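Long-range contacts in probable aminotransferase (Pseudomonas aeruginosa, PDB 5YKR), which is a probable class-III aminotransferase, built on the fold of the pyridoxal-phosphate enzymes and carrying its cofactor covalently attached: residues D98-Q103 against N332-A337; M152-D157 against D219-L224; T225-T230 against L256-T261. All blocks are in the same frame, centred on the assembly; numbering follows the deposited sequence.

Interaction 1: D98-Q103 against N332-A337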
loop_
_atom_site.group_PDB
_atom_site.type_symbol
_atom_site.label_atom_id
_atom_site.label_comp_id
_atom_site.label_asym_id
_atom_site.label_seq_id
_atom_site.Cartn_x
_atom_site.Cartn_y
_atom_site.Cartn_z
ATOM N N ASP A 98 -11.989 -17.319 8.140
ATOM C CA ASP A 98 -11.396 -18.624 8.373
ATOM C C ASP A 98 -10.112 -18.819 7.571
ATOM O O ASP A 98 -9.118 -19.362 8.083
ATOM C CB ASP A 98 -12.367 -19.774 8.065
ATOM C CG ASP A 98 -13.460 -19.953 9.147
ATOM O OD1 ASP A 98 -13.431 -19.313 10.250
ATOM O OD2 ASP A 98 -14.367 -20.749 8.838
ATOM N N ALA A 99 -10.135 -18.372 6.300
ATOM C CA ALA A 99 -8.959 -18.498 5.445
ATOM C C ALA A 99 -7.798 -17.645 5.998
ATOM O O ALA A 99 -6.625 -18.076 5.979
ATOM C CB ALA A 99 -9.267 -18.088 4.035
ATOM N N ILE A 100 -8.096 -16.434 6.464
ATOM C CA ILE A 100 -7.118 -15.526 7.050
ATOM C C ILE A 100 -6.527 -16.167 8.310
ATOM O O ILE A 100 -5.310 -16.207 8.490
ATOM C CB ILE A 100 -7.720 -14.144 7.311
ATOM C CG1 ILE A 100 -7.931 -13.416 5.991
ATOM C CG2 ILE A 100 -6.836 -13.316 8.251
ATOM C CD1 ILE A 100 -8.763 -12.158 6.120
ATOM N N ALA A 101 -7.365 -16.670 9.191
ATOM C CA ALA A 101 -6.882 -17.283 10.429
ATOM C C ALA A 101 -5.967 -18.476 10.119
ATOM O O ALA A 101 -4.868 -18.617 10.701
ATOM C CB ALA A 101 -8.066 -17.722 11.281
ATOM N N ARG A 102 -6.421 -19.341 9.224
ATOM C CA ARG A 102 -5.660 -20.557 8.879
ATOM C C ARG A 102 -4.298 -20.200 8.285
ATOM O O ARG A 102 -3.244 -20.780 8.660
ATOM C CB ARG A 102 -6.431 -21.427 7.897
ATOM C CG ARG A 102 -5.706 -22.636 7.335
ATOM C CD ARG A 102 -6.641 -23.517 6.526
ATOM N NE ARG A 102 -7.367 -22.823 5.493
ATOM C CZ ARG A 102 -8.702 -22.585 5.452
ATOM N NH1 ARG A 102 -9.622 -22.923 6.415
ATOM N NH2 ARG A 102 -9.129 -21.969 4.395
ATOM N N GLN A 103 -4.292 -19.250 7.349
ATOM C CA GLN A 103 -3.032 -18.924 6.703
ATOM C C GLN A 103 -2.102 -18.190 7.650
ATOM O O GLN A 103 -0.887 -18.390 7.601
ATOM C CB GLN A 103 -3.236 -18.180 5.399
ATOM C CG GLN A 103 -1.963 -18.009 4.571
ATOM C CD GLN A 103 -1.368 -19.360 4.157
ATOM O OE1 GLN A 103 -2.087 -20.274 3.778
ATOM N NE2 GLN A 103 -0.065 -19.488 4.268
ATOM N N ASN A 332 1.390 -11.464 -0.951
ATOM C CA ASN A 332 1.774 -12.384 0.101
ATOM C C ASN A 332 0.773 -13.519 0.343
ATOM O O ASN A 332 -0.361 -13.483 -0.119
ATOM C CB ASN A 332 2.221 -11.656 1.369
ATOM C CG ASN A 332 1.162 -11.115 2.243
ATOM O OD1 ASN A 332 -0.014 -11.460 2.183
ATOM N ND2 ASN A 332 1.634 -10.237 3.156
ATOM N N ALA A 333 1.221 -14.517 1.101
ATOM C CA ALA A 333 0.397 -15.698 1.308
ATOM C C ALA A 333 -0.956 -15.368 1.959
ATOM O O ALA A 333 -1.987 -15.944 1.612
ATOM C CB ALA A 333 1.175 -16.688 2.174
ATOM N N LEU A 334 -0.931 -14.431 2.892
ATOM C CA LEU A 334 -2.178 -14.076 3.595
ATOM C C LEU A 334 -3.167 -13.414 2.645
ATOM O O LEU A 334 -4.364 -13.756 2.630
ATOM C CB LEU A 334 -1.831 -13.152 4.774
ATOM C CG LEU A 334 -2.939 -12.968 5.775
ATOM C CD1 LEU A 334 -3.191 -14.277 6.485
ATOM C CD2 LEU A 334 -2.624 -11.903 6.775
ATOM N N GLN A 335 -2.699 -12.481 1.807
ATOM C CA GLN A 335 -3.564 -11.868 0.801
ATOM C C GLN A 335 -4.162 -12.900 -0.128
ATOM O O GLN A 335 -5.357 -12.883 -0.419
ATOM C CB GLN A 335 -2.790 -10.884 -0.077
ATOM C CG GLN A 335 -2.358 -9.568 0.593
ATOM C CD GLN A 335 -1.576 -8.734 -0.446
ATOM O OE1 GLN A 335 -0.718 -9.290 -1.166
ATOM N NE2 GLN A 335 -1.897 -7.467 -0.593
ATOM N N LEU A 336 -3.318 -13.821 -0.612
ATOM C CA LEU A 336 -3.785 -14.792 -1.582
ATOM C C LEU A 336 -4.833 -15.758 -0.975
ATOM O O LEU A 336 -5.796 -16.153 -1.646
ATOM C CB LEU A 336 -2.606 -15.561 -2.191
ATOM C CG LEU A 336 -2.006 -14.936 -3.465
ATOM C CD1 LEU A 336 -2.990 -15.011 -4.630
ATOM C CD2 LEU A 336 -1.555 -13.499 -3.299
ATOM N N ALA A 337 -4.639 -16.144 0.290
ATOM C CA ALA A 337 -5.629 -16.988 0.959
ATOM C C ALA A 337 -6.995 -16.275 1.049
ATOM O O ALA A 337 -8.048 -16.869 0.813
ATOM C CB ALA A 337 -5.150 -17.374 2.326
#

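Interaction 2: M152-D157 against D219-L224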
loop_
_atom_site.group_PDB
_atom_site.type_symbol
_atom_site.label_atom_id
_atom_site.label_comp_id
_atom_site.label_asym_id
_atom_site.label_seq_id
_atom_site.Cartn_x
_atom_site.Cartn_y
_atom_site.Cartn_z
ATOM N N MET A 152 6.814 2.912 -19.727
ATOM C CA MET A 152 7.941 2.098 -20.183
ATOM C C MET A 152 7.688 1.480 -21.551
ATOM O O MET A 152 8.565 1.593 -22.430
ATOM C CB MET A 152 8.262 0.978 -19.196
ATOM C CG MET A 152 8.874 1.469 -17.880
ATOM S SD MET A 152 8.865 0.203 -16.603
ATOM C CE MET A 152 9.778 -1.112 -17.366
ATOM N N LEU A 153 6.497 0.900 -21.751
ATOM C CA LEU A 153 6.235 0.186 -23.005
ATOM C C LEU A 153 6.002 1.119 -24.157
ATOM O O LEU A 153 6.314 0.779 -25.314
ATOM C CB LEU A 153 5.129 -0.819 -22.815
ATOM C CG LEU A 153 3.684 -0.320 -22.745
ATOM C CD1 LEU A 153 3.084 -0.201 -24.148
ATOM C CD2 LEU A 153 2.814 -1.241 -21.922
ATOM N N SER A 154 5.484 2.328 -23.876
ATOM C CA SER A 154 5.071 3.225 -24.965
ATOM C C SER A 154 6.137 4.254 -25.294
ATOM O O SER A 154 6.155 4.790 -26.392
ATOM C CB SER A 154 3.796 3.955 -24.574
ATOM O OG SER A 154 4.014 4.927 -23.537
ATOM N N GLY A 155 7.001 4.573 -24.335
ATOM C CA GLY A 155 7.916 5.702 -24.507
ATOM C C GLY A 155 7.272 7.053 -24.451
ATOM O O GLY A 155 7.951 8.059 -24.776
ATOM N N ARG A 156 5.999 7.104 -24.016
ATOM C CA ARG A 156 5.244 8.342 -23.899
ATOM C C ARG A 156 5.041 8.660 -22.403
ATOM O O ARG A 156 4.957 7.748 -21.581
ATOM C CB ARG A 156 3.898 8.155 -24.549
ATOM C CG ARG A 156 4.009 7.924 -26.061
ATOM C CD ARG A 156 2.620 7.558 -26.562
ATOM N NE ARG A 156 2.659 6.502 -27.500
ATOM C CZ ARG A 156 1.637 5.696 -27.793
ATOM N NH1 ARG A 156 0.453 5.795 -27.194
ATOM N NH2 ARG A 156 1.822 4.737 -28.687
ATOM N N ASP A 157 4.945 9.960 -22.069
ATOM C CA ASP A 157 4.914 10.377 -20.665
ATOM C C ASP A 157 3.582 10.804 -20.074
ATOM O O ASP A 157 3.479 10.882 -18.882
ATOM C CB ASP A 157 5.886 11.558 -20.439
ATOM C CG ASP A 157 7.349 11.129 -20.404
ATOM O OD1 ASP A 157 7.674 9.954 -20.106
ATOM O OD2 ASP A 157 8.169 12.005 -20.721
ATOM N N ASP A 219 1.493 11.759 -27.315
ATOM C CA ASP A 219 2.313 11.675 -26.112
ATOM C C ASP A 219 1.583 11.032 -24.934
ATOM O O ASP A 219 2.068 11.151 -23.787
ATOM C CB ASP A 219 2.847 13.047 -25.664
ATOM C CG ASP A 219 1.773 14.063 -25.397
ATOM O OD1 ASP A 219 0.572 13.766 -25.430
ATOM O OD2 ASP A 219 2.166 15.225 -25.148
ATOM N N VAL A 220 0.481 10.324 -25.210
ATOM C CA VAL A 220 -0.342 9.728 -24.144
ATOM C C VAL A 220 -0.025 8.215 -24.057
ATOM O O VAL A 220 -0.245 7.463 -24.995
ATOM C CB VAL A 220 -1.822 9.954 -24.386
ATOM C CG1 VAL A 220 -2.630 9.246 -23.304
ATOM C CG2 VAL A 220 -2.120 11.471 -24.374
ATOM N N ALA A 221 0.477 7.800 -22.906
ATOM C CA ALA A 221 0.763 6.405 -22.632
ATOM C C ALA A 221 -0.520 5.616 -22.322
ATOM O O ALA A 221 -0.630 4.416 -22.682
ATOM C CB ALA A 221 1.720 6.290 -21.478
ATOM N N ALA A 222 -1.453 6.229 -21.624
ATOM C CA ALA A 222 -2.651 5.528 -21.149
ATOM C C ALA A 222 -3.797 6.505 -20.877
ATOM O O ALA A 222 -3.541 7.665 -20.521
ATOM C CB ALA A 222 -2.342 4.743 -19.896
ATOM N N VAL A 223 -5.013 5.948 -20.943
ATOM C CA VAL A 223 -6.200 6.555 -20.387
ATOM C C VAL A 223 -6.544 5.739 -19.144
ATOM O O VAL A 223 -6.710 4.515 -19.242
ATOM C CB VAL A 223 -7.404 6.544 -21.361
ATOM C CG1 VAL A 223 -8.657 7.035 -20.675
ATOM C CG2 VAL A 223 -7.107 7.374 -22.601
ATOM N N LEU A 224 -6.692 6.398 -18.011
ATOM C CA LEU A 224 -7.071 5.768 -16.737
ATOM C C LEU A 224 -8.478 6.253 -16.386
ATOM O O LEU A 224 -8.709 7.497 -16.303
ATOM C CB LEU A 224 -6.110 6.150 -15.598
ATOM C CG LEU A 224 -6.451 5.716 -14.173
ATOM C CD1 LEU A 224 -6.613 4.193 -14.064
ATOM C CD2 LEU A 224 -5.402 6.178 -13.227
#

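Interaction 3: T225-T230 against L256-T261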
loop_
_atom_site.group_PDB
_atom_site.type_symbol
_atom_site.label_atom_id
_atom_site.label_comp_id
_atom_site.label_asym_id
_atom_site.label_seq_id
_atom_site.Cartn_x
_atom_site.Cartn_y
_atom_site.Cartn_z
ATOM N N THR A 225 -9.417 5.330 -16.170
ATOM C CA THR A 225 -10.796 5.736 -15.872
ATOM C C THR A 225 -11.573 4.642 -15.149
ATOM O O THR A 225 -11.365 3.446 -15.411
ATOM C CB THR A 225 -11.555 6.136 -17.144
ATOM O OG1 THR A 225 -12.830 6.739 -16.813
ATOM C CG2 THR A 225 -11.746 4.971 -18.120
ATOM N N GLU A 226 -12.512 5.045 -14.298
ATOM C CA GLU A 226 -13.613 4.151 -13.939
ATOM C C GLU A 226 -14.494 3.997 -15.178
ATOM O O GLU A 226 -14.607 4.917 -15.997
ATOM C CB GLU A 226 -14.440 4.707 -12.804
ATOM C CG GLU A 226 -13.714 4.824 -11.472
ATOM C CD GLU A 226 -14.708 5.239 -10.411
ATOM O OE1 GLU A 226 -14.966 6.489 -10.275
ATOM O OE2 GLU A 226 -15.284 4.354 -9.738
ATOM N N PRO A 227 -15.184 2.860 -15.315
ATOM C CA PRO A 227 -16.131 2.736 -16.438
ATOM C C PRO A 227 -17.442 3.494 -16.248
ATOM O O PRO A 227 -18.214 3.673 -17.194
ATOM C CB PRO A 227 -16.338 1.218 -16.524
ATOM C CG PRO A 227 -16.176 0.739 -15.113
ATOM C CD PRO A 227 -15.145 1.631 -14.481
ATOM N N PHE A 228 -17.669 3.910 -15.005
ATOM C CA PHE A 228 -18.869 4.630 -14.568
ATOM C C PHE A 228 -18.339 5.401 -13.368
ATOM O O PHE A 228 -17.778 4.772 -12.462
ATOM C CB PHE A 228 -19.919 3.551 -14.251
ATOM C CG PHE A 228 -21.293 4.045 -13.915
ATOM C CD1 PHE A 228 -21.560 4.795 -12.792
ATOM C CD2 PHE A 228 -22.358 3.612 -14.696
ATOM C CE1 PHE A 228 -22.855 5.195 -12.510
ATOM C CE2 PHE A 228 -23.648 4.008 -14.444
ATOM C CZ PHE A 228 -23.886 4.789 -13.338
ATOM N N MET A 229 -18.348 6.743 -13.413
ATOM C CA MET A 229 -17.659 7.470 -12.346
ATOM C C MET A 229 -18.457 7.351 -11.049
ATOM O O MET A 229 -19.694 7.432 -11.064
ATOM C CB MET A 229 -17.419 8.939 -12.708
ATOM C CG MET A 229 -16.730 9.110 -14.028
ATOM S SD MET A 229 -16.359 10.846 -14.462
ATOM C CE MET A 229 -15.111 11.285 -13.241
ATOM N N THR A 230 -17.769 7.187 -9.935
ATOM C CA THR A 230 -18.410 6.989 -8.633
ATOM C C THR A 230 -17.893 7.870 -7.539
ATOM O O THR A 230 -18.362 7.785 -6.410
ATOM C CB THR A 230 -18.275 5.530 -8.149
ATOM O OG1 THR A 230 -16.904 5.246 -7.871
ATOM C CG2 THR A 230 -18.840 4.553 -9.188
ATOM N N LEU A 256 -5.867 1.397 -22.449
ATOM C CA LEU A 256 -7.113 1.717 -21.774
ATOM C C LEU A 256 -7.119 0.950 -20.438
ATOM O O LEU A 256 -7.182 -0.306 -20.430
ATOM C CB LEU A 256 -8.324 1.294 -22.621
ATOM C CG LEU A 256 -9.687 1.519 -21.998
ATOM C CD1 LEU A 256 -9.888 2.957 -21.614
ATOM C CD2 LEU A 256 -10.776 0.992 -22.952
ATOM N N ILE A 257 -7.039 1.705 -19.342
ATOM C CA ILE A 257 -7.017 1.129 -17.996
ATOM C C ILE A 257 -8.369 1.389 -17.352
ATOM O O ILE A 257 -8.764 2.555 -17.157
ATOM C CB ILE A 257 -5.931 1.775 -17.106
ATOM C CG1 ILE A 257 -4.561 1.800 -17.796
ATOM C CG2 ILE A 257 -5.902 1.064 -15.739
ATOM C CD1 ILE A 257 -3.613 2.761 -17.128
ATOM N N ILE A 258 -9.051 0.286 -16.989
ATOM C CA ILE A 258 -10.390 0.359 -16.399
ATOM C C ILE A 258 -10.259 -0.007 -14.917
ATOM O O ILE A 258 -9.846 -1.110 -14.556
ATOM C CB ILE A 258 -11.377 -0.562 -17.122
ATOM C CG1 ILE A 258 -11.496 -0.160 -18.612
ATOM C CG2 ILE A 258 -12.709 -0.550 -16.429
ATOM C CD1 ILE A 258 -12.046 1.183 -18.863
ATOM N N ASP A 259 -10.576 0.964 -14.062
ATOM C CA ASP A 259 -10.483 0.868 -12.607
ATOM C C ASP A 259 -11.872 0.571 -12.038
ATOM O O ASP A 259 -12.760 1.424 -12.037
ATOM C CB ASP A 259 -9.935 2.187 -12.028
ATOM C CG ASP A 259 -9.740 2.159 -10.534
ATOM O OD1 ASP A 259 -10.142 1.199 -9.845
ATOM O OD2 ASP A 259 -9.166 3.206 -10.032
ATOM N N GLU A 260 -12.026 -0.673 -11.540
ATOM C CA GLU A 260 -13.293 -1.219 -11.087
ATOM C C GLU A 260 -13.384 -1.309 -9.578
ATOM O O GLU A 260 -14.232 -2.015 -9.013
ATOM C CB GLU A 260 -13.557 -2.589 -11.711
ATOM C CG GLU A 260 -13.749 -2.449 -13.229
ATOM C CD GLU A 260 -15.132 -2.913 -13.693
ATOM O OE1 GLU A 260 -16.146 -2.756 -12.947
ATOM O OE2 GLU A 260 -15.239 -3.395 -14.857
ATOM N N THR A 261 -12.512 -0.560 -8.899
ATOM C CA THR A 261 -12.481 -0.628 -7.424
ATOM C C THR A 261 -13.859 -0.390 -6.762
ATOM O O THR A 261 -14.154 -0.954 -5.710
ATOM C CB THR A 261 -11.360 0.278 -6.909
ATOM O OG1 THR A 261 -10.101 -0.208 -7.399
ATOM C CG2 THR A 261 -11.313 0.333 -5.403
HETATM O O HOH W 1 -14.591 1.823 -9.929
#

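Interaction 1: D98-Q103 against N332-A337
Helix 94-104, through A99 and Q103, runs against helix 333-346 near A337 and L334, the two short segments nearly antiparallel at 152°. Their axes come within 8.8 Å. A99 lies against A337, and Q103 against L334, each pair with CA atoms 5.8 Å apart. The alanines A99, A333 and A337 are the small side chains at the point of approach.

The methyl CB of A99 rests on the carbonyl of A337, 3.7 Å from A337 O. Q103 does most of the touching from its helix. Its CG stands anti to the backbone N (chi1 -171°), and the chain then bends at chi2. This lays the aliphatic part across the alanines: Q103 CB is 3.7 Å from A337 CB, and Q103 CG is 3.6 Å from A333 O. The amide end continues past A333, with Q103 NE2 3.7 Å from A333 CB. L334 reaches over with one branch. Its CD1 lies 3.5 Å from I100 O, and the side chains of L334 and I100 cross at about a right angle.

Behind this face, N332 caps helix 333-346. N332 and Q335 form a capping box, in which Q335 N donates to N332 OD1 over 2.9 Å. I100 also packs on I100 of the second subunit, so the helix pair borders the dimer interface.

The segments thus meet by van der Waals touches of methyl and methylene groups with each other and with backbone carbonyls, and share no hydrogen bond. The Q103 amide is satisfied within its own chain, by G107 and R106, while its methylenes serve as packing surface.

Interaction 2: M152-D157 against D219-L224
The R156 side chain grips the start of strand 220-225 from the turn that ends helix 139-154. The turn leads into strand 158-162, the parallel neighbour of 220-225 in the seven-stranded sheet of this aminotransferase fold. G155 leaves the helix with positive phi. S154 OG then accepts from R156 N, two residues on, which makes an ST turn.

D219 comes first along the strand segment. Its carbonyl meets the base of the arginine side chain, with R156 CB 3.6 Å from D219 O. The carboxylate of D219 pairs elsewhere, in salt bridges with R201 and K158.

V220 offers its backbone rather than its side chain. V220 O accepts from R156 NH1 at an N-H...O angle of 165°, and the oxygen lies close to the guanidinium plane. R156 NH1 also donates to D253 O, so the arginine ties V220 to the loop ahead of strand 255-259.

The methyl of A221 lies against the turn. A221 CB is 3.4 Å from S154 OG and 3.6 Å from R156 O. S154 OG sits between the backbone N and the carbonyl carbon (chi1 70°), where it also reaches C150 O one helical turn back. A222 turns to other neighbours and packs on L147 and C150 of helix 139-154.

The single hydrogen bond between the segments is R156 NH1 to V220 O, 2.8 Å long.

Interaction 3: T225-T230 against L256-T261
T225 lies side by side with I258, their side chains pointing the same way, and T225 CG2 is 3.9 Å from I258 CD1. They form a parallel beta bridge at the end of strands 220-225 and 255-259. T225 N donates to I257 O over 3.0 Å, and D259 N returns a bond of 2.9 Å to T225 O. The CA-H of I258 also points at T225 O.

Past the bridge, segment 225-230 leaves the sheet. E226 CA approaches D259 O in a second CA-H...O contact. The P227 ring lies against I258, D259 and E260. P227 CD is 3.4 Å from D259 O and 3.8 Å from I258 CG2, and the side chains of P227 and E260 cross at about a right angle.

E226 has CG beside the backbone N (chi1 -65°) and runs extended from there. Its carboxylate is held at both oxygens. T230 N meets E226 OE1 from above the carboxylate plane, while T230 OG1 donates to the syn lone pair of E226 OE2. A water donates to E226 OE2 and to D259 O, and so joins the two segments.

D259 closes an Asx turn. D259 OD1 takes T261 N at 3.1 Å and T261 OG1 on its syn side at 2.8 Å. D259 OD2 accepts from H167 and N143, and the cofactor-bearing residue at position 286 brings its pyridine N1 close, as expected of the aspartate in this fold.

Bonds at both oxygens restrain the rotation of the D259 carboxylate. The contact itself anchors the D259 backbone, through T225 O and the water, next to the cofactor.

Interactions 2 and 3 belong to one seven-stranded sheet and come in series along the chain. Their centres are 18 Å apart. Strand 220-225 starts in interaction 2 and ends in interaction 3, beside strand 255-259. They touch directly: V223 O and I257 N make a probable hydrogen bond, and A222 and L224 pack on I257. Interaction 1 joins helices 94-104 and 333-346, and the loop it closes encloses the other two. Its centre lies 36 Å from interaction 2 and 28 Å from interaction 3. Interactions 1 and 2 touch the second subunit, whereas interaction 3 sits deeper, by the cofactor. The sheet thus leads from interaction 2, near the dimer interface, to the cofactor site at interaction 3.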